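PDB 6N9J: clostripain-related protein from Bacteroides thetaiotaomicron, which is a secreted cysteine protease of the clostripain (C11) family, cleaving peptide bonds and inactivated by an irreversible peptide inhibitor. Local coordinates for residues 19-24 and 109-114; 49-54 and 81-86; 183-188 and 325-330. One frame throughout, in Å; residues are numbered along the deposited sequence.

How the contacts relate
The chain enters by strand 9-18 and turns into residues 19-24. Contact 1 joins this turn to residues 109-114, closing a loop of 84 residues. Contact 2 lies within that loop. It ties the end of strand 46-53 to the turn before helix 86-99, across 26 residues. Gly-19 N of contact 1 and Asp-53 O of contact 2 are 2.7 Å apart, probably hydrogen-bonded. Contact 3 comes later in series. It joins the loop after strand 178-181 to strand 315-327, across 136 residues. Its centre is about 13 Å from that of contact 1 and about 23 Å from that of contact 2. All three reach one mixed sheet, and contacts 1 and 3 also border the bound peptide.

Contact 1. Residues 19-24 and 109-114; sequences GDNSLS and FWSHGD
Leu-23 lies between Trp-110 and His-112 in the turn that follows the first strand of a caspase-like, clan CD peptidase fold. The opposing segment leaves strand 105-110 and carries a His-Gly pair. That position matches the catalytic histidine of this clan, so His-112 probably has that role. From Leu-23, CB rests 3.8 Å from Trp-110 CH2. CG is anti to the carbonyl carbon (chi1 -65°), which carries the branch on toward the imidazole, and it comes 3.6 Å from His-112 NE2. CD1 ends over the ring face, almost on the ring normal and 3.8 Å from the His-112 centroid, a CH-pi contact. The same methyl touches Ser-111 C. Leu-23 O meets the indole edge in its plane, 3.4 Å from Trp-110 CH2, while Trp-110 NE1 is bonded to Asp-30.

The ring of His-112 is also held at its edge. His-112 NE2 donates to Ser-22 OG at 2.8 Å, with an N-H...O angle of 145°, and OG sits close to the ring plane. Asn-21 CG lies 3.7 Å from His-112 CD2, the amide and ring planes 69° apart. Asn-21 ND2 and Ser-111 OG both bond to Ala-18 O, which ties the two segments to the end of strand 9-18. The inhibitor packs on Leu-23 and Trp-110, and its backbone on His-112. Residues 21-24 form a type I turn that leads into helix 24-37. Asn-21 OD1 makes the capping bond there, accepting from Leu-23 N at 2.8 Å, in the carbonyl plane.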
# COMPACT_ATOMS: atom_id res chain seq x y z
N GLY A 19 2.45 -13.65 4.25
CA GLY A 19 1.92 -13.70 5.60
C GLY A 19 2.65 -14.64 6.54
O GLY A 19 2.08 -15.05 7.55
N ASP A 20 3.89 -15.00 6.23
CA ASP A 20 4.67 -15.78 7.19
C ASP A 20 5.35 -14.83 8.16
O ASP A 20 6.53 -14.49 8.01
CB ASP A 20 5.70 -16.68 6.52
CG ASP A 20 6.31 -17.67 7.51
OD1 ASP A 20 5.76 -17.77 8.63
OD2 ASP A 20 7.30 -18.35 7.17
N ASN A 21 4.59 -14.44 9.17
CA ASN A 21 4.93 -13.36 10.08
C ASN A 21 3.76 -13.18 11.02
O ASN A 21 2.80 -13.96 10.96
CB ASN A 21 5.23 -12.07 9.32
CG ASN A 21 4.08 -11.64 8.41
OD1 ASN A 21 2.92 -11.60 8.83
ND2 ASN A 21 4.40 -11.31 7.16
N SER A 22 3.79 -12.14 11.84
CA SER A 22 2.79 -11.96 12.88
C SER A 22 1.35 -11.82 12.36
O SER A 22 0.39 -11.99 13.12
CB SER A 22 3.14 -10.74 13.74
OG SER A 22 3.33 -9.58 12.93
N LEU A 23 1.21 -11.51 11.07
CA LEU A 23 -0.10 -11.25 10.49
C LEU A 23 -0.79 -12.52 10.01
O LEU A 23 -1.89 -12.46 9.47
CB LEU A 23 0.02 -10.26 9.33
CG LEU A 23 0.49 -8.87 9.75
CD1 LEU A 23 0.63 -7.97 8.54
CD2 LEU A 23 -0.47 -8.27 10.76
N SER A 24 -0.15 -13.67 10.22
CA SER A 24 -0.64 -14.93 9.66
C SER A 24 -2.09 -15.21 10.03
O SER A 24 -2.82 -15.84 9.26
CB SER A 24 0.23 -16.09 10.11
OG SER A 24 0.20 -16.20 11.52
N PHE A 109 -0.61 -5.96 -2.65
CA PHE A 109 0.49 -6.44 -1.82
C PHE A 109 0.07 -6.44 -0.37
O PHE A 109 -0.08 -5.39 0.23
CB PHE A 109 1.74 -5.57 -2.00
CG PHE A 109 2.38 -5.75 -3.34
CD1 PHE A 109 3.03 -6.93 -3.66
CD2 PHE A 109 2.33 -4.74 -4.28
CE1 PHE A 109 3.61 -7.09 -4.90
CE2 PHE A 109 2.92 -4.89 -5.52
CZ PHE A 109 3.56 -6.07 -5.83
N TRP A 110 -0.12 -7.64 0.17
CA TRP A 110 -0.64 -7.87 1.52
C TRP A 110 0.48 -8.33 2.46
O TRP A 110 0.98 -9.45 2.33
CB TRP A 110 -1.74 -8.93 1.43
CG TRP A 110 -2.61 -9.24 2.64
CD1 TRP A 110 -3.96 -9.04 2.73
CD2 TRP A 110 -2.23 -9.91 3.85
NE1 TRP A 110 -4.44 -9.50 3.93
CE2 TRP A 110 -3.40 -10.03 4.64
CE3 TRP A 110 -1.01 -10.38 4.36
CZ2 TRP A 110 -3.38 -10.62 5.90
CZ3 TRP A 110 -1.00 -10.96 5.63
CH2 TRP A 110 -2.18 -11.07 6.38
N SER A 111 0.87 -7.47 3.40
CA SER A 111 1.92 -7.80 4.37
C SER A 111 2.17 -6.65 5.33
O SER A 111 1.39 -5.70 5.41
CB SER A 111 3.24 -8.14 3.67
OG SER A 111 4.09 -8.87 4.51
N HIS A 112 3.28 -6.76 6.05
CA HIS A 112 3.88 -5.63 6.75
C HIS A 112 4.46 -4.64 5.74
O HIS A 112 4.79 -5.01 4.61
CB HIS A 112 4.98 -6.11 7.71
CG HIS A 112 4.46 -6.76 8.96
ND1 HIS A 112 3.87 -6.03 9.97
CD2 HIS A 112 4.44 -8.05 9.36
CE1 HIS A 112 3.51 -6.86 10.94
NE2 HIS A 112 3.85 -8.09 10.59
N GLY A 113 4.59 -3.39 6.16
CA GLY A 113 5.17 -2.34 5.33
C GLY A 113 5.79 -1.27 6.20
O GLY A 113 5.39 -1.08 7.35
N ASP A 114 6.77 -0.56 5.65
CA ASP A 114 7.40 0.56 6.35
C ASP A 114 7.97 1.53 5.31
O ASP A 114 9.14 1.93 5.37
CB ASP A 114 8.48 0.07 7.33
CG ASP A 114 8.72 1.04 8.49
OD1 ASP A 114 8.48 2.26 8.33
OD2 ASP A 114 9.15 0.59 9.58

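Contact 2. Residues 49-54 and 81-86; sequences LVYMDK and QNSVDV
Tyr-51 sets the edge of its ring against Ser-83, with CE2 3.5 Å from Ser-83 OG and Ser-83 CB in the ring plane. With CG anti to the backbone N (chi1 170°), the ring points off the strand and carries OH to the loop. That hydroxyl has two partners. It donates to Ser-83 OG at 2.8 Å. It accepts from Gln-81 NE2 at 3.0 Å, a nearly straight bond of 161° with OH close to the amide plane. The two flat groups are turned 42° apart.

Asp-53 lies two residues along the same strand. Ser-83 OG, which accepts from the tyrosine, donates in turn to Asp-53 OD2. The relay runs from Gln-81 through Tyr-51 and Ser-83 to the carboxylate. The modelled separation of 2.4 Å between Ser-83 OG and Asp-53 OD2 is very short, and its exact value is doubtful. Strand 46-53 belongs to the central sheet of the caspase-like fold and pairs in parallel with strand 9-18. The loop it meets leads into helix 86-99. There Asn-82 makes an Asx turn and Asp-85 is the N-cap.

Asp-130 OD2 bonds to Ser-83 N and is also close to Asp-53 OD2. Two carboxylates so near each other would probably raise the affinity of one for a proton. Asp-53 OD1 bonds to Gly-55 N. A water lies 2.8 Å from Asp-53 OD1. It also makes a long, weak bond with Gln-81 N.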
# COMPACT_ATOMS: atom_id res chain seq x y z
N LEU A 49 -6.63 -14.06 -8.71
CA LEU A 49 -5.59 -15.00 -8.31
C LEU A 49 -5.09 -14.65 -6.91
O LEU A 49 -5.04 -13.49 -6.53
CB LEU A 49 -4.43 -14.98 -9.31
CG LEU A 49 -4.59 -15.82 -10.61
CD1 LEU A 49 -5.94 -15.68 -11.28
CD2 LEU A 49 -3.50 -15.49 -11.61
N VAL A 50 -4.74 -15.66 -6.12
CA VAL A 50 -4.24 -15.42 -4.77
C VAL A 50 -3.01 -16.28 -4.53
O VAL A 50 -3.07 -17.52 -4.63
CB VAL A 50 -5.31 -15.73 -3.68
CG1 VAL A 50 -4.79 -15.34 -2.30
CG2 VAL A 50 -6.63 -15.04 -3.97
N TYR A 51 -1.89 -15.61 -4.26
CA TYR A 51 -0.70 -16.28 -3.76
C TYR A 51 -0.67 -16.17 -2.24
O TYR A 51 -0.61 -15.07 -1.69
CB TYR A 51 0.59 -15.69 -4.35
CG TYR A 51 1.82 -16.22 -3.65
CD1 TYR A 51 2.35 -17.46 -3.98
CD2 TYR A 51 2.45 -15.48 -2.64
CE1 TYR A 51 3.47 -17.95 -3.34
CE2 TYR A 51 3.58 -15.96 -1.99
CZ TYR A 51 4.08 -17.20 -2.34
OH TYR A 51 5.20 -17.69 -1.70
N MET A 52 -0.72 -17.30 -1.56
CA MET A 52 -0.94 -17.31 -0.12
C MET A 52 0.20 -17.99 0.62
O MET A 52 0.41 -19.20 0.48
CB MET A 52 -2.27 -18.00 0.19
CG MET A 52 -2.42 -18.49 1.61
SD MET A 52 -3.11 -17.26 2.71
CE MET A 52 -4.86 -17.49 2.47
N ASP A 53 0.96 -17.22 1.41
CA ASP A 53 2.02 -17.81 2.22
C ASP A 53 1.81 -17.47 3.69
O ASP A 53 2.01 -16.34 4.11
CB ASP A 53 3.41 -17.33 1.75
CG ASP A 53 4.55 -17.96 2.55
OD1 ASP A 53 4.30 -18.94 3.29
OD2 ASP A 53 5.71 -17.51 2.43
N LYS A 54 1.37 -18.47 4.45
CA LYS A 54 1.14 -18.33 5.89
C LYS A 54 2.20 -19.05 6.70
O LYS A 54 2.13 -19.09 7.93
CB LYS A 54 -0.24 -18.88 6.27
CG LYS A 54 -1.42 -18.07 5.78
CD LYS A 54 -2.73 -18.81 6.08
CE LYS A 54 -2.77 -19.28 7.54
NZ LYS A 54 -4.05 -19.96 7.88
N GLN A 81 8.94 -21.13 1.41
CA GLN A 81 9.88 -20.23 0.76
C GLN A 81 9.78 -18.80 1.25
O GLN A 81 8.81 -18.41 1.89
CB GLN A 81 9.67 -20.27 -0.75
CG GLN A 81 8.29 -19.84 -1.20
CD GLN A 81 8.11 -20.01 -2.70
OE1 GLN A 81 8.98 -20.55 -3.38
NE2 GLN A 81 6.99 -19.54 -3.21
N ASN A 82 10.81 -18.01 0.95
CA ASN A 82 10.87 -16.60 1.32
C ASN A 82 10.09 -15.77 0.32
O ASN A 82 10.58 -15.47 -0.78
CB ASN A 82 12.31 -16.12 1.39
CG ASN A 82 12.42 -14.62 1.66
OD1 ASN A 82 11.45 -13.97 2.07
ND2 ASN A 82 13.61 -14.07 1.43
N SER A 83 8.88 -15.38 0.71
CA SER A 83 7.95 -14.73 -0.21
C SER A 83 8.28 -13.26 -0.50
O SER A 83 7.56 -12.61 -1.26
CB SER A 83 6.52 -14.85 0.33
OG SER A 83 6.15 -16.21 0.43
N VAL A 84 9.35 -12.74 0.09
CA VAL A 84 9.79 -11.39 -0.23
C VAL A 84 11.20 -11.41 -0.86
O VAL A 84 11.85 -10.38 -0.98
CB VAL A 84 9.77 -10.46 1.01
CG1 VAL A 84 8.35 -10.38 1.58
CG2 VAL A 84 10.72 -10.95 2.05
N ASP A 85 11.65 -12.60 -1.26
CA ASP A 85 12.85 -12.72 -2.07
C ASP A 85 12.52 -12.40 -3.54
O ASP A 85 11.43 -12.72 -4.00
CB ASP A 85 13.44 -14.13 -1.95
CG ASP A 85 14.52 -14.40 -2.99
OD1 ASP A 85 14.18 -14.99 -4.05
OD2 ASP A 85 15.69 -14.02 -2.75
N VAL A 86 13.44 -11.76 -4.25
CA VAL A 86 13.10 -11.20 -5.56
C VAL A 86 12.75 -12.27 -6.59
O VAL A 86 11.78 -12.13 -7.33
CB VAL A 86 14.25 -10.34 -6.13
CG1 VAL A 86 13.85 -9.73 -7.47
CG2 VAL A 86 14.63 -9.25 -5.15
O HOH W 1 6.32 -20.80 3.46

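Contact 3. Residues 183-188 and 325-330; sequences PTEIPG and YCTYSS
The backbone carbonyls of Tyr-325 and Glu-185 are joined by a water, which lies 2.8 Å from Glu-185 O and 3.0 Å from Tyr-325 O. Tyr-325 begins the last residues of strand 315-327 in the central sheet of the caspase-like fold. The loop across from it follows strand 178-181. Together they form part of the wall of the cleft that holds the inhibitor, which packs on Tyr-325 and Thr-327. Cys-326 comes next. Its CA lies 3.3 Å from Glu-185 OE2, and its SG is 3.7 Å from Thr-184 OG1, a hydroxyl bonded to Tyr-279 O. Thr-327 then grips the carboxylate with two groups. Its N donates to Glu-185 OE2 at 3.0 Å and 157°, on the syn lone pair. Glu-185 gets there with its chain extended beyond CG (chi2 169°). Having both oxygens held fixes the rotation of the carboxylate, whose OE1 also bonds to a polar side chain of the inhibitor. Arg-283 NH1 bonds to the Thr-327 hydroxyl. Thr-327 OG1 itself donates to Glu-185 OE1 at 2.8 Å, on the syn side but 27° out of the carboxylate plane.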
# COMPACT_ATOMS: atom_id res chain seq x y z
N PRO A 183 -0.98 6.45 4.43
CA PRO A 183 0.33 6.98 4.84
C PRO A 183 0.67 6.60 6.28
O PRO A 183 1.83 6.72 6.72
CB PRO A 183 0.17 8.49 4.68
CG PRO A 183 -1.31 8.74 4.78
CD PRO A 183 -2.02 7.50 4.35
N THR A 184 -0.34 6.14 7.02
CA THR A 184 -0.13 5.76 8.40
C THR A 184 -0.32 4.24 8.54
O THR A 184 -0.24 3.51 7.54
CB THR A 184 -1.06 6.57 9.34
OG1 THR A 184 -0.73 6.31 10.72
CG2 THR A 184 -2.53 6.27 9.08
N GLU A 185 -0.53 3.76 9.76
CA GLU A 185 -0.71 2.33 9.98
C GLU A 185 -2.05 1.84 9.43
O GLU A 185 -3.08 2.51 9.58
CB GLU A 185 -0.61 1.98 11.46
CG GLU A 185 0.79 2.03 12.01
CD GLU A 185 0.80 1.94 13.52
OE1 GLU A 185 0.76 0.81 14.05
OE2 GLU A 185 0.82 3.00 14.19
N ILE A 186 -2.01 0.67 8.80
CA ILE A 186 -3.19 -0.03 8.31
C ILE A 186 -3.67 -1.03 9.37
O ILE A 186 -2.87 -1.74 9.96
CB ILE A 186 -2.89 -0.78 6.99
CG1 ILE A 186 -2.88 0.19 5.81
CG2 ILE A 186 -3.89 -1.92 6.75
CD1 ILE A 186 -4.27 0.50 5.27
N PRO A 187 -4.98 -1.08 9.62
CA PRO A 187 -5.51 -2.02 10.62
C PRO A 187 -5.15 -3.47 10.32
O PRO A 187 -5.15 -3.89 9.15
CB PRO A 187 -7.02 -1.79 10.54
CG PRO A 187 -7.16 -0.36 10.04
CD PRO A 187 -6.03 -0.19 9.07
N GLY A 188 -4.82 -4.23 11.36
CA GLY A 188 -4.63 -5.67 11.25
C GLY A 188 -5.53 -6.36 10.23
O GLY A 188 -5.02 -6.99 9.31
N TYR A 325 -6.16 4.70 14.82
CA TYR A 325 -5.43 3.99 15.86
C TYR A 325 -3.96 3.85 15.47
O TYR A 325 -3.65 3.48 14.35
CB TYR A 325 -6.06 2.62 16.11
CG TYR A 325 -5.46 1.83 17.28
CD1 TYR A 325 -5.95 2.01 18.57
CD2 TYR A 325 -4.44 0.90 17.09
CE1 TYR A 325 -5.42 1.29 19.63
CE2 TYR A 325 -3.92 0.18 18.13
CZ TYR A 325 -4.41 0.37 19.40
OH TYR A 325 -3.89 -0.35 20.45
N CYS A 326 -3.06 4.17 16.40
CA CYS A 326 -1.63 4.08 16.14
C CYS A 326 -0.98 3.38 17.30
O CYS A 326 -1.54 3.36 18.40
CB CYS A 326 -0.99 5.47 15.95
SG CYS A 326 -1.45 6.33 14.40
N THR A 327 0.20 2.81 17.07
CA THR A 327 0.83 2.01 18.09
C THR A 327 2.16 2.60 18.52
O THR A 327 2.82 3.31 17.78
CB THR A 327 1.04 0.54 17.63
OG1 THR A 327 1.96 0.49 16.53
CG2 THR A 327 -0.28 -0.09 17.22
N TYR A 328 2.54 2.29 19.75
CA TYR A 328 3.88 2.56 20.21
C TYR A 328 4.75 1.38 19.83
O TYR A 328 4.23 0.35 19.39
CB TYR A 328 3.92 2.77 21.71
CG TYR A 328 3.10 3.91 22.24
CD1 TYR A 328 1.76 3.75 22.53
CD2 TYR A 328 3.70 5.14 22.52
CE1 TYR A 328 1.02 4.80 23.06
CE2 TYR A 328 2.98 6.18 23.04
CZ TYR A 328 1.63 6.01 23.30
OH TYR A 328 0.92 7.06 23.82
N SER A 329 6.06 1.52 20.02
CA SER A 329 6.98 0.43 19.74
C SER A 329 6.70 -0.76 20.64
O SER A 329 6.99 -1.90 20.27
CB SER A 329 8.43 0.90 19.91
OG SER A 329 8.67 2.04 19.11
N SER A 330 6.14 -0.50 21.82
CA SER A 330 5.75 -1.56 22.75
C SER A 330 4.71 -2.53 22.18
O SER A 330 4.59 -3.66 22.65
CB SER A 330 5.18 -0.95 24.02
OG SER A 330 3.91 -0.38 23.75
O HOH W 2 -4.37 1.78 11.99